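Local coordinates for L0028 (Mitochondria associated protein) (Escherichia coli, PDB 3GCG), which probably acts as a type III secreted effector of the WxxxE family that activates the host GTPase Cdc42 by promoting guanine nucleotide exchange, at residues B[53-58]-B[150-155]; B[85-90]-B[156-161]; B[98-103]-B[140-145]. All blocks are in the same frame, centred on the assembly; numbering follows the deposited sequence.

Interaction 1 (B[53-58]-B[150-155]); sequences SRTVNR and FKVSEI
Helix packing inside one bundle of the chain, formed by helices 41-67, 73-87 and 152-166, brings T55 and V56 of helix 41-67 against V152 and I155 in the first turn of helix 152-166. The pairing is tightest between two methyl groups, T55 CG2 and I155 CG2, 3.5 Å apart, a little closer than usual for carbons. Both methyls lie anti to their own backbone N, and the two side chains cross at about a right angle, pressing branch against branch. I155 CG2 also reaches V56 CG2 at 4.1 Å, while V152 CG1 comes alongside T55 CG2 at 4.1 Å from three residues earlier in the same first turn. T55 thus turns its methyl to the neighbouring helix and keeps its hydroxyl on its own, where OG1 is hydrogen-bonded to the carbonyl of Y51. E154, three residues past the N-cap K151, takes up the N-H of K151 through OE1 at 2.9 Å, in a nearly straight bond (176°) met on the anti side of the carboxylate and tilted 28° out of its plane. V56 also packs on F80, so three helices meet here, consistent with one of the three-helix bundles of SopE-like exchange factors.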
ATOM      1  N   SER B  53     -10.945   8.968   1.620  1.00 16.42           N
ATOM      2  CA  SER B  53     -11.456   7.598   1.515  1.00 15.72           C
ATOM      3  C   SER B  53     -10.785   6.696   2.528  1.00 15.20           C
ATOM      4  O   SER B  53     -11.415   5.814   3.104  1.00 15.59           O
ATOM      5  CB  SER B  53     -11.210   7.019   0.119  1.00 14.75           C
ATOM      6  OG  SER B  53     -11.979   7.693  -0.854  1.00 14.50           O
ATOM      7  N   ARG B  54      -9.494   6.902   2.736  1.00 16.18           N
ATOM      8  CA  ARG B  54      -8.783   6.080   3.693  1.00 18.19           C
ATOM      9  C   ARG B  54      -9.261   6.451   5.098  1.00 16.73           C
ATOM     10  O   ARG B  54      -9.425   5.580   5.949  1.00 17.26           O
ATOM     11  CB  ARG B  54      -7.272   6.253   3.500  1.00 21.13           C
ATOM     12  CG  ARG B  54      -6.531   7.042   4.533  1.00 27.30           C
ATOM     13  CD  ARG B  54      -5.898   6.145   5.571  1.00 31.15           C
ATOM     14  NE  ARG B  54      -4.947   6.899   6.382  1.00 38.45           N
ATOM     15  CZ  ARG B  54      -3.701   7.177   6.011  1.00 41.02           C
ATOM     16  NH1 ARG B  54      -3.239   6.748   4.842  1.00 43.15           N
ATOM     17  NH2 ARG B  54      -2.925   7.918   6.795  1.00 44.07           N
ATOM     18  N   THR B  55      -9.516   7.737   5.330  1.00 15.52           N
ATOM     19  CA  THR B  55     -10.021   8.197   6.628  1.00 16.47           C
ATOM     20  C   THR B  55     -11.351   7.485   6.877  1.00 15.80           C
ATOM     21  O   THR B  55     -11.628   7.033   7.984  1.00 15.44           O
ATOM     22  CB  THR B  55     -10.255   9.731   6.645  1.00 15.26           C
ATOM     23  OG1 THR B  55      -9.006  10.408   6.480  1.00 16.07           O
ATOM     24  CG2 THR B  55     -10.858  10.172   7.970  1.00 17.46           C
ATOM     25  N   VAL B  56     -12.165   7.377   5.829  1.00 15.39           N
ATOM     26  CA  VAL B  56     -13.450   6.705   5.943  1.00 15.09           C
ATOM     27  C   VAL B  56     -13.255   5.218   6.215  1.00 15.55           C
ATOM     28  O   VAL B  56     -13.879   4.665   7.112  1.00 18.33           O
ATOM     29  CB  VAL B  56     -14.293   6.866   4.661  1.00 12.96           C
ATOM     30  CG1 VAL B  56     -15.519   5.985   4.743  1.00 13.47           C
ATOM     31  CG2 VAL B  56     -14.705   8.318   4.478  1.00 12.43           C
ATOM     32  N   ASN B  57     -12.393   4.569   5.438  1.00 16.11           N
ATOM     33  CA  ASN B  57     -12.136   3.145   5.630  1.00 16.85           C
ATOM     34  C   ASN B  57     -11.557   2.846   7.007  1.00 16.38           C
ATOM     35  O   ASN B  57     -11.821   1.802   7.586  1.00 17.03           O
ATOM     36  CB  ASN B  57     -11.187   2.618   4.554  1.00 14.54           C
ATOM     37  CG  ASN B  57     -11.923   2.121   3.339  1.00 14.63           C
ATOM     38  OD1 ASN B  57     -12.885   1.374   3.457  1.00 16.63           O
ATOM     39  ND2 ASN B  57     -11.473   2.528   2.158  1.00 19.41           N
ATOM     40  N   ARG B  58     -10.765   3.779   7.511  1.00 19.07           N
ATOM     41  CA  ARG B  58     -10.134   3.663   8.817  1.00 21.57           C
ATOM     42  C   ARG B  58     -11.214   3.678   9.895  1.00 22.20           C
ATOM     43  O   ARG B  58     -11.142   2.938  10.879  1.00 20.94           O
ATOM     44  CB  ARG B  58      -9.197   4.850   9.025  1.00 23.87           C
ATOM     45  CG  ARG B  58      -8.023   4.581   9.920  1.00 30.83           C
ATOM     46  CD  ARG B  58      -6.745   5.033   9.225  1.00 36.90           C
ATOM     47  NE  ARG B  58      -5.643   4.128   9.520  1.00 42.94           N
ATOM     48  CZ  ARG B  58      -4.881   4.201  10.603  1.00 43.56           C
ATOM     49  NH1 ARG B  58      -5.078   5.151  11.508  1.00 45.97           N
ATOM     50  NH2 ARG B  58      -3.941   3.297  10.797  1.00 44.56           N
ATOM     51  N   PHE B 150     -12.812  19.658   4.223  1.00 53.99           N
ATOM     52  CA  PHE B 150     -13.403  19.147   5.459  1.00 50.57           C
ATOM     53  C   PHE B 150     -12.257  18.583   6.316  1.00 47.44           C
ATOM     54  O   PHE B 150     -11.286  18.053   5.776  1.00 46.98           O
ATOM     55  CB  PHE B 150     -14.426  18.045   5.147  1.00 52.98           C
ATOM     56  CG  PHE B 150     -15.861  18.517   5.163  1.00 55.03           C
ATOM     57  CD1 PHE B 150     -16.461  18.917   6.353  1.00 55.03           C
ATOM     58  CD2 PHE B 150     -16.613  18.559   3.987  1.00 55.28           C
ATOM     59  CE1 PHE B 150     -17.787  19.350   6.376  1.00 56.10           C
ATOM     60  CE2 PHE B 150     -17.939  18.991   3.998  1.00 55.47           C
ATOM     61  CZ  PHE B 150     -18.527  19.387   5.195  1.00 56.14           C
ATOM     62  N   LYS B 151     -12.367  18.707   7.639  1.00 43.21           N
ATOM     63  CA  LYS B 151     -11.336  18.219   8.563  1.00 39.30           C
ATOM     64  C   LYS B 151     -11.496  16.743   8.910  1.00 37.18           C
ATOM     65  O   LYS B 151     -12.591  16.196   8.822  1.00 37.02           O
ATOM     66  CB  LYS B 151     -11.353  19.031   9.856  1.00 40.77           C
ATOM     67  CG  LYS B 151     -10.909  20.470   9.695  1.00 41.62           C
ATOM     68  CD  LYS B 151     -11.095  21.236  10.990  1.00 44.64           C
ATOM     69  CE  LYS B 151     -10.503  22.634  10.907  1.00 45.50           C
ATOM     70  NZ  LYS B 151     -10.746  23.394  12.167  1.00 47.99           N
ATOM     71  N   VAL B 152     -10.401  16.110   9.322  1.00 34.13           N
ATOM     72  CA  VAL B 152     -10.421  14.690   9.667  1.00 31.59           C
ATOM     73  C   VAL B 152     -11.441  14.307  10.733  1.00 30.69           C
ATOM     74  O   VAL B 152     -12.119  13.289  10.598  1.00 28.93           O
ATOM     75  CB  VAL B 152      -9.028  14.205  10.115  1.00 30.43           C
ATOM     76  CG1 VAL B 152      -9.108  12.769  10.626  1.00 30.31           C
ATOM     77  CG2 VAL B 152      -8.064  14.274   8.943  1.00 31.12           C
ATOM     78  N   SER B 153     -11.542  15.105  11.792  1.00 29.92           N
ATOM     79  CA  SER B 153     -12.493  14.820  12.868  1.00 28.28           C
ATOM     80  C   SER B 153     -13.905  14.894  12.313  1.00 27.28           C
ATOM     81  O   SER B 153     -14.786  14.122  12.691  1.00 27.14           O
ATOM     82  CB  SER B 153     -12.348  15.834  14.000  1.00 29.11           C
ATOM     83  OG  SER B 153     -12.662  17.140  13.543  1.00 31.35           O
ATOM     84  N   GLU B 154     -14.113  15.835  11.404  1.00 24.60           N
ATOM     85  CA  GLU B 154     -15.415  16.002  10.790  1.00 26.91           C
ATOM     86  C   GLU B 154     -15.730  14.780   9.918  1.00 25.00           C
ATOM     87  O   GLU B 154     -16.804  14.189  10.030  1.00 25.49           O
ATOM     88  CB  GLU B 154     -15.428  17.293   9.969  1.00 27.45           C
ATOM     89  CG  GLU B 154     -14.908  18.492  10.758  1.00 32.19           C
ATOM     90  CD  GLU B 154     -15.114  19.811  10.039  1.00 32.55           C
ATOM     91  OE1 GLU B 154     -14.733  19.912   8.852  1.00 32.92           O
ATOM     92  OE2 GLU B 154     -15.651  20.746  10.668  1.00 33.42           O
ATOM     93  N   ILE B 155     -14.783  14.403   9.062  1.00 23.03           N
ATOM     94  CA  ILE B 155     -14.941  13.239   8.191  1.00 22.33           C
ATOM     95  C   ILE B 155     -15.307  12.015   9.038  1.00 21.25           C
ATOM     96  O   ILE B 155     -16.234  11.272   8.705  1.00 22.45           O
ATOM     97  CB  ILE B 155     -13.629  12.955   7.419  1.00 20.58           C
ATOM     98  CG1 ILE B 155     -13.332  14.105   6.462  1.00 21.38           C
ATOM     99  CG2 ILE B 155     -13.732  11.653   6.650  1.00 19.93           C
ATOM    100  CD1 ILE B 155     -11.965  14.014   5.829  1.00 21.36           C
TER

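Interaction 2 (B[85-90]-B[156-161]); sequences NALQQP and KAITQN
I158 carries this contact, placing two of its methyl groups against A86 and L87 at the C-terminal end of helix 73-87. Entering the segment, K156 leans on T59 of helix 41-67, and its carbonyl receives the amide of Q160; A157 does the same for N161. I158 follows, with its side chain split between two neighbours. CG2, anti to the backbone N, meets A86 CB at 3.7 Å, on a flank that is open to solvent. The other branch runs out fully extended (chi2 177°) and sets CD1 against L87 CD2 at 3.5 Å, a close approach for two methyls, on the buried flank. One residue further, T159 turns to helix 41-67, where it packs on V56, and its OG1 is hydrogen-bonded back to the carbonyl of I155.

Across the contact, the helix ends directly after L87: Q88 takes a positive phi (57°) as the C-prime residue of a Schellman motif. Its side chain folds back over the terminus, NE2 giving a bent hydrogen bond (134°) of 2.9 Å to N85 O, on a lone pair in the carbonyl plane but tilted from the amide plane of Q88. L87 also touches I52, so the small apolar patch joins three helices, two of them meeting here where a Schellman-capped helix C terminus abuts the side of another helix.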
ATOM      1  N   ASN B  85     -22.017  12.116  -0.412  1.00 32.06           N
ATOM      2  CA  ASN B  85     -23.022  13.167  -0.548  1.00 32.10           C
ATOM      3  C   ASN B  85     -22.819  14.258   0.489  1.00 31.38           C
ATOM      4  O   ASN B  85     -22.867  15.439   0.170  1.00 31.39           O
ATOM      5  CB  ASN B  85     -24.439  12.608  -0.379  1.00 35.13           C
ATOM      6  CG  ASN B  85     -24.788  11.562  -1.414  1.00 37.50           C
ATOM      7  OD1 ASN B  85     -24.331  11.623  -2.552  1.00 38.83           O
ATOM      8  ND2 ASN B  85     -25.622  10.601  -1.025  1.00 38.85           N
ATOM      9  N   ALA B  86     -22.605  13.854   1.736  1.00 31.67           N
ATOM     10  CA  ALA B  86     -22.412  14.796   2.833  1.00 31.50           C
ATOM     11  C   ALA B  86     -21.218  15.720   2.630  1.00 32.07           C
ATOM     12  O   ALA B  86     -21.261  16.890   3.008  1.00 32.41           O
ATOM     13  CB  ALA B  86     -22.260  14.039   4.146  1.00 31.77           C
ATOM     14  N   LEU B  87     -20.156  15.192   2.031  1.00 32.89           N
ATOM     15  CA  LEU B  87     -18.944  15.969   1.793  1.00 33.86           C
ATOM     16  C   LEU B  87     -18.928  16.634   0.426  1.00 34.75           C
ATOM     17  O   LEU B  87     -18.137  17.547   0.185  1.00 36.24           O
ATOM     18  CB  LEU B  87     -17.711  15.069   1.900  1.00 33.46           C
ATOM     19  CG  LEU B  87     -17.416  14.378   3.230  1.00 33.92           C
ATOM     20  CD1 LEU B  87     -16.159  13.508   3.085  1.00 32.80           C
ATOM     21  CD2 LEU B  87     -17.220  15.422   4.310  1.00 31.65           C
ATOM     22  N   GLN B  88     -19.799  16.184  -0.467  1.00 34.82           N
ATOM     23  CA  GLN B  88     -19.823  16.736  -1.811  1.00 36.01           C
ATOM     24  C   GLN B  88     -18.421  16.542  -2.356  1.00 35.59           C
ATOM     25  O   GLN B  88     -17.801  17.470  -2.874  1.00 35.89           O
ATOM     26  CB  GLN B  88     -20.170  18.226  -1.788  1.00 36.68           C
ATOM     27  CG  GLN B  88     -21.632  18.514  -1.506  1.00 39.21           C
ATOM     28  CD  GLN B  88     -22.549  17.912  -2.554  1.00 40.38           C
ATOM     29  OE1 GLN B  88     -22.396  18.162  -3.754  1.00 42.50           O
ATOM     30  NE2 GLN B  88     -23.509  17.113  -2.108  1.00 39.19           N
ATOM     31  N   GLN B  89     -17.921  15.320  -2.215  1.00 34.94           N
ATOM     32  CA  GLN B  89     -16.583  14.979  -2.682  1.00 35.11           C
ATOM     33  C   GLN B  89     -16.599  13.546  -3.192  1.00 33.41           C
ATOM     34  O   GLN B  89     -17.122  12.650  -2.528  1.00 33.78           O
ATOM     35  CB  GLN B  89     -15.583  15.077  -1.521  1.00 37.26           C
ATOM     36  CG  GLN B  89     -14.193  15.588  -1.889  1.00 39.46           C
ATOM     37  CD  GLN B  89     -14.132  17.102  -1.908  1.00 40.24           C
ATOM     38  OE1 GLN B  89     -14.635  17.749  -2.831  1.00 41.94           O
ATOM     39  NE2 GLN B  89     -13.528  17.682  -0.872  1.00 39.84           N
ATOM     40  N   PRO B  90     -16.038  13.305  -4.387  1.00 32.52           N
ATOM     41  CA  PRO B  90     -16.030  11.930  -4.896  1.00 31.59           C
ATOM     42  C   PRO B  90     -15.086  11.088  -4.032  1.00 29.11           C
ATOM     43  O   PRO B  90     -14.016  11.554  -3.635  1.00 28.99           O
ATOM     44  CB  PRO B  90     -15.521  12.094  -6.324  1.00 32.29           C
ATOM     45  CG  PRO B  90     -14.586  13.271  -6.198  1.00 32.79           C
ATOM     46  CD  PRO B  90     -15.387  14.225  -5.339  1.00 31.96           C
ATOM     47  N   LYS B 156     -14.573  11.812  10.129  1.00 20.76           N
ATOM     48  CA  LYS B 156     -14.823  10.696  11.043  1.00 21.79           C
ATOM     49  C   LYS B 156     -16.239  10.708  11.614  1.00 21.22           C
ATOM     50  O   LYS B 156     -16.920   9.683  11.629  1.00 20.44           O
ATOM     51  CB  LYS B 156     -13.845  10.728  12.215  1.00 23.42           C
ATOM     52  CG  LYS B 156     -12.428  10.275  11.897  1.00 29.58           C
ATOM     53  CD  LYS B 156     -11.622  10.089  13.189  1.00 30.56           C
ATOM     54  CE  LYS B 156     -10.231   9.538  12.909  1.00 33.19           C
ATOM     55  NZ  LYS B 156      -9.468   9.255  14.164  1.00 37.52           N
ATOM     56  N   ALA B 157     -16.666  11.869  12.103  1.00 20.96           N
ATOM     57  CA  ALA B 157     -17.996  12.022  12.695  1.00 20.77           C
ATOM     58  C   ALA B 157     -19.082  11.752  11.652  1.00 21.07           C
ATOM     59  O   ALA B 157     -20.027  11.009  11.901  1.00 17.07           O
ATOM     60  CB  ALA B 157     -18.150  13.430  13.272  1.00 20.47           C
ATOM     61  N   ILE B 158     -18.940  12.368  10.483  1.00 21.08           N
ATOM     62  CA  ILE B 158     -19.894  12.168   9.408  1.00 21.51           C
ATOM     63  C   ILE B 158     -19.993  10.677   9.081  1.00 21.29           C
ATOM     64  O   ILE B 158     -21.089  10.145   8.909  1.00 21.25           O
ATOM     65  CB  ILE B 158     -19.462  12.943   8.153  1.00 23.83           C
ATOM     66  CG1 ILE B 158     -19.549  14.448   8.428  1.00 21.94           C
ATOM     67  CG2 ILE B 158     -20.320  12.531   6.964  1.00 23.17           C
ATOM     68  CD1 ILE B 158     -19.080  15.313   7.271  1.00 24.63           C
ATOM     69  N   THR B 159     -18.845  10.006   9.009  1.00 20.47           N
ATOM     70  CA  THR B 159     -18.815   8.574   8.713  1.00 21.11           C
ATOM     71  C   THR B 159     -19.520   7.776   9.810  1.00 21.96           C
ATOM     72  O   THR B 159     -20.335   6.897   9.523  1.00 20.07           O
ATOM     73  CB  THR B 159     -17.365   8.060   8.576  1.00 21.31           C
ATOM     74  OG1 THR B 159     -16.703   8.764   7.517  1.00 20.58           O
ATOM     75  CG2 THR B 159     -17.349   6.565   8.282  1.00 18.60           C
ATOM     76  N   GLN B 160     -19.197   8.084  11.065  1.00 22.81           N
ATOM     77  CA  GLN B 160     -19.806   7.406  12.210  1.00 24.45           C
ATOM     78  C   GLN B 160     -21.327   7.469  12.111  1.00 23.78           C
ATOM     79  O   GLN B 160     -22.030   6.492  12.390  1.00 24.08           O
ATOM     80  CB  GLN B 160     -19.363   8.066  13.526  1.00 28.00           C
ATOM     81  CG  GLN B 160     -17.930   7.772  13.931  1.00 34.47           C
ATOM     82  CD  GLN B 160     -17.538   8.437  15.243  1.00 37.79           C
ATOM     83  OE1 GLN B 160     -17.574   9.664  15.367  1.00 39.45           O
ATOM     84  NE2 GLN B 160     -17.154   7.626  16.229  1.00 39.10           N
ATOM     85  N   ASN B 161     -21.824   8.635  11.716  1.00 21.23           N
ATOM     86  CA  ASN B 161     -23.254   8.858  11.576  1.00 21.23           C
ATOM     87  C   ASN B 161     -23.807   8.046  10.406  1.00 20.74           C
ATOM     88  O   ASN B 161     -24.980   7.685  10.400  1.00 21.39           O
ATOM     89  CB  ASN B 161     -23.528  10.350  11.361  1.00 22.44           C
ATOM     90  CG  ASN B 161     -24.888  10.770  11.880  1.00 26.27           C
ATOM     91  OD1 ASN B 161     -25.795  11.077  11.105  1.00 28.99           O
ATOM     92  ND2 ASN B 161     -25.040  10.775  13.202  1.00 23.66           N
TER

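Interaction 3 (B[98-103]-B[140-145]); sequences SSIGHF and QEIFER
I100, in the first turn of helix 99-105, meets I142 and F143 of helix 124-146, and its side chain makes every close contact from residues 98-103. CB points at the opposing helix and divides the chain into two branches. CG2, anti to the backbone N, lies against I142, 3.9 Å from I142 CG2 and 4.1 Å from I142 CB. The longer branch leaves beside the backbone N (chi1 -67°) and runs through CG1 in extended form to CD1. That tip touches I142 CG2 at 4.1 Å, so a single methyl of I142 sits against the ends of both branches of I100, and it grazes F143 CB at 4.4 Å, near the root of the aromatic side chain. The two isoleucines lie antiparallel, each passing the other.

The ring of F143 is carried off elsewhere: it stacks with Y51 and F147, leaving I100 only the base of the residue. I142 in turn packs on T24 of helix 20-32. The N-H of I100 is taken up by S98 OG, the N-cap, 3.1 Å away in a bent bond (139°). S98 OG is also hydrogen-bonded to E47, and S99 OG to both E47 and W43, the glutamate and tryptophan of the WxxxE signature; S99 and H102 are packed against the chain of another protein as well. Between residues 98-103 and 140-145 there is no hydrogen bond. Such a contact is apolar and not directional, so burial and shape hold it together, while the polar bonds of S98 and S99 to the WxxxE residues probably help to position the helix start that carries I100.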
ATOM      1  N   SER B  98      -2.210   7.128   1.518  1.00 17.34           N
ATOM      2  CA  SER B  98      -2.016   8.528   1.165  1.00 17.48           C
ATOM      3  C   SER B  98      -0.591   8.749   0.663  1.00 15.56           C
ATOM      4  O   SER B  98       0.356   8.273   1.267  1.00 15.87           O
ATOM      5  CB  SER B  98      -2.280   9.388   2.409  1.00 16.02           C
ATOM      6  OG  SER B  98      -1.714  10.680   2.296  1.00 19.62           O
ATOM      7  N   SER B  99      -0.429   9.474  -0.435  1.00 14.22           N
ATOM      8  CA  SER B  99       0.918   9.706  -0.934  1.00 15.11           C
ATOM      9  C   SER B  99       1.633  10.702  -0.029  1.00 14.63           C
ATOM     10  O   SER B  99       2.846  10.852  -0.108  1.00 15.81           O
ATOM     11  CB  SER B  99       0.888  10.217  -2.378  1.00 15.60           C
ATOM     12  OG  SER B  99       0.399  11.543  -2.461  1.00 12.82           O
ATOM     13  N   ILE B 100       0.881  11.380   0.835  1.00 15.87           N
ATOM     14  CA  ILE B 100       1.477  12.339   1.763  1.00 17.93           C
ATOM     15  C   ILE B 100       2.245  11.565   2.829  1.00 17.57           C
ATOM     16  O   ILE B 100       3.369  11.915   3.177  1.00 20.20           O
ATOM     17  CB  ILE B 100       0.408  13.209   2.482  1.00 17.69           C
ATOM     18  CG1 ILE B 100      -0.295  14.132   1.488  1.00 17.88           C
ATOM     19  CG2 ILE B 100       1.064  14.048   3.567  1.00 19.69           C
ATOM     20  CD1 ILE B 100      -1.453  14.886   2.100  1.00 18.65           C
ATOM     21  N   GLY B 101       1.622  10.516   3.354  1.00 17.75           N
ATOM     22  CA  GLY B 101       2.270   9.710   4.372  1.00 16.40           C
ATOM     23  C   GLY B 101       3.463   8.983   3.785  1.00 15.87           C
ATOM     24  O   GLY B 101       4.487   8.813   4.439  1.00 15.08           O
ATOM     25  N   HIS B 102       3.338   8.546   2.540  1.00 16.08           N
ATOM     26  CA  HIS B 102       4.437   7.842   1.909  1.00 16.60           C
ATOM     27  C   HIS B 102       5.560   8.801   1.575  1.00 16.02           C
ATOM     28  O   HIS B 102       6.732   8.445   1.658  1.00 17.25           O
ATOM     29  CB  HIS B 102       3.947   7.104   0.670  1.00 17.07           C
ATOM     30  CG  HIS B 102       3.211   5.843   0.991  1.00 21.03           C
ATOM     31  ND1 HIS B 102       3.779   4.820   1.723  1.00 19.10           N
ATOM     32  CD2 HIS B 102       1.953   5.442   0.697  1.00 20.90           C
ATOM     33  CE1 HIS B 102       2.902   3.843   1.862  1.00 20.40           C
ATOM     34  NE2 HIS B 102       1.786   4.195   1.249  1.00 19.18           N
ATOM     35  N   PHE B 103       5.207  10.027   1.213  1.00 15.12           N
ATOM     36  CA  PHE B 103       6.225  11.019   0.913  1.00 16.96           C
ATOM     37  C   PHE B 103       7.078  11.259   2.166  1.00 15.48           C
ATOM     38  O   PHE B 103       8.305  11.239   2.100  1.00 15.06           O
ATOM     39  CB  PHE B 103       5.576  12.326   0.473  1.00 17.71           C
ATOM     40  CG  PHE B 103       6.503  13.493   0.509  1.00 18.60           C
ATOM     41  CD1 PHE B 103       7.541  13.602  -0.406  1.00 19.48           C
ATOM     42  CD2 PHE B 103       6.354  14.480   1.477  1.00 20.46           C
ATOM     43  CE1 PHE B 103       8.424  14.677  -0.361  1.00 18.46           C
ATOM     44  CE2 PHE B 103       7.234  15.565   1.534  1.00 18.86           C
ATOM     45  CZ  PHE B 103       8.269  15.660   0.614  1.00 20.43           C
ATOM     46  N   GLN B 140      -1.799  14.109   8.534  1.00 24.56           N
ATOM     47  CA  GLN B 140      -3.130  14.618   8.834  1.00 28.66           C
ATOM     48  C   GLN B 140      -3.037  16.132   8.944  1.00 29.46           C
ATOM     49  O   GLN B 140      -3.910  16.856   8.462  1.00 28.10           O
ATOM     50  CB  GLN B 140      -3.665  14.047  10.149  1.00 29.72           C
ATOM     51  CG  GLN B 140      -5.020  14.620  10.527  1.00 32.78           C
ATOM     52  CD  GLN B 140      -5.527  14.113  11.857  1.00 33.55           C
ATOM     53  OE1 GLN B 140      -5.741  12.913  12.034  1.00 37.92           O
ATOM     54  NE2 GLN B 140      -5.726  15.024  12.800  1.00 33.29           N
ATOM     55  N   GLU B 141      -1.968  16.599   9.583  1.00 29.65           N
ATOM     56  CA  GLU B 141      -1.755  18.027   9.752  1.00 31.17           C
ATOM     57  C   GLU B 141      -1.512  18.672   8.384  1.00 30.74           C
ATOM     58  O   GLU B 141      -2.005  19.764   8.113  1.00 31.40           O
ATOM     59  CB  GLU B 141      -0.579  18.269  10.709  1.00 32.47           C
ATOM     60  CG  GLU B 141      -0.788  17.619  12.084  1.00 35.97           C
ATOM     61  CD  GLU B 141       0.354  17.862  13.072  1.00 38.92           C
ATOM     62  OE1 GLU B 141       1.523  17.568  12.741  1.00 41.21           O
ATOM     63  OE2 GLU B 141       0.080  18.337  14.197  1.00 41.64           O
ATOM     64  N   ILE B 142      -0.777  17.983   7.514  1.00 29.94           N
ATOM     65  CA  ILE B 142      -0.486  18.503   6.180  1.00 27.82           C
ATOM     66  C   ILE B 142      -1.733  18.529   5.321  1.00 28.76           C
ATOM     67  O   ILE B 142      -1.920  19.432   4.502  1.00 29.26           O
ATOM     68  CB  ILE B 142       0.588  17.664   5.471  1.00 26.38           C
ATOM     69  CG1 ILE B 142       1.956  17.983   6.075  1.00 27.82           C
ATOM     70  CG2 ILE B 142       0.582  17.945   3.974  1.00 28.18           C
ATOM     71  CD1 ILE B 142       3.105  17.254   5.421  1.00 29.01           C
ATOM     72  N   PHE B 143      -2.585  17.532   5.512  1.00 27.65           N
ATOM     73  CA  PHE B 143      -3.826  17.436   4.766  1.00 27.47           C
ATOM     74  C   PHE B 143      -4.778  18.579   5.120  1.00 28.06           C
ATOM     75  O   PHE B 143      -5.314  19.251   4.239  1.00 28.05           O
ATOM     76  CB  PHE B 143      -4.515  16.102   5.066  1.00 26.22           C
ATOM     77  CG  PHE B 143      -5.898  15.991   4.482  1.00 25.89           C
ATOM     78  CD1 PHE B 143      -6.079  15.833   3.109  1.00 24.95           C
ATOM     79  CD2 PHE B 143      -7.019  16.066   5.305  1.00 25.04           C
ATOM     80  CE1 PHE B 143      -7.353  15.748   2.557  1.00 25.50           C
ATOM     81  CE2 PHE B 143      -8.308  15.983   4.770  1.00 27.13           C
ATOM     82  CZ  PHE B 143      -8.477  15.823   3.387  1.00 28.63           C
ATOM     83  N   GLU B 144      -4.989  18.786   6.415  1.00 27.94           N
ATOM     84  CA  GLU B 144      -5.905  19.820   6.889  1.00 30.70           C
ATOM     85  C   GLU B 144      -5.495  21.261   6.596  1.00 32.16           C
ATOM     86  O   GLU B 144      -6.333  22.154   6.609  1.00 33.39           O
ATOM     87  CB  GLU B 144      -6.154  19.648   8.389  1.00 28.07           C
ATOM     88  CG  GLU B 144      -6.695  18.275   8.740  1.00 27.25           C
ATOM     89  CD  GLU B 144      -7.058  18.137  10.200  1.00 27.59           C
ATOM     90  OE1 GLU B 144      -6.303  18.642  11.058  1.00 29.84           O
ATOM     91  OE2 GLU B 144      -8.096  17.508  10.489  1.00 27.53           O
ATOM     92  N   ARG B 145      -4.219  21.496   6.325  1.00 34.58           N
ATOM     93  CA  ARG B 145      -3.775  22.851   6.034  1.00 37.24           C
ATOM     94  C   ARG B 145      -3.833  23.169   4.546  1.00 37.45           C
ATOM     95  O   ARG B 145      -3.898  24.336   4.152  1.00 38.34           O
ATOM     96  CB  ARG B 145      -2.355  23.061   6.551  1.00 38.57           C
ATOM     97  CG  ARG B 145      -2.222  22.756   8.025  1.00 42.78           C
ATOM     98  CD  ARG B 145      -0.969  23.370   8.604  1.00 45.90           C
ATOM     99  NE  ARG B 145      -0.909  23.194  10.048  1.00 50.14           N
ATOM    100  CZ  ARG B 145      -0.020  23.791  10.833  1.00 52.88           C
ATOM    101  NH1 ARG B 145       0.887  24.609  10.309  1.00 53.34           N
ATOM    102  NH2 ARG B 145      -0.040  23.570  12.142  1.00 53.66           N
TER

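How the interactions relate
From the N terminus, helix 41-67 supplies residues 53-58, which wait for residues 150-155 to close the long loop of interaction 1. Residues 85-90 end helix 73-87 before residues 98-103 begin helix 99-105. Interaction 3 closes first, at residues 140-145, nested inside both others. Interactions 1 and 2 cross, since residues 85-90 lie within the loop of interaction 1 and their partners 156-161 come after it closes. These two tie helices 41-67 and 73-87 to helix 152-166 and touch through F150 on L87 and T55 on K156; interaction 3 ties helix 99-105 to helix 124-146. A probable V152-E144 hydrogen bond joins interactions 1 and 3, whereas 2 and 3 remain apart, centres about 19 Å from each other.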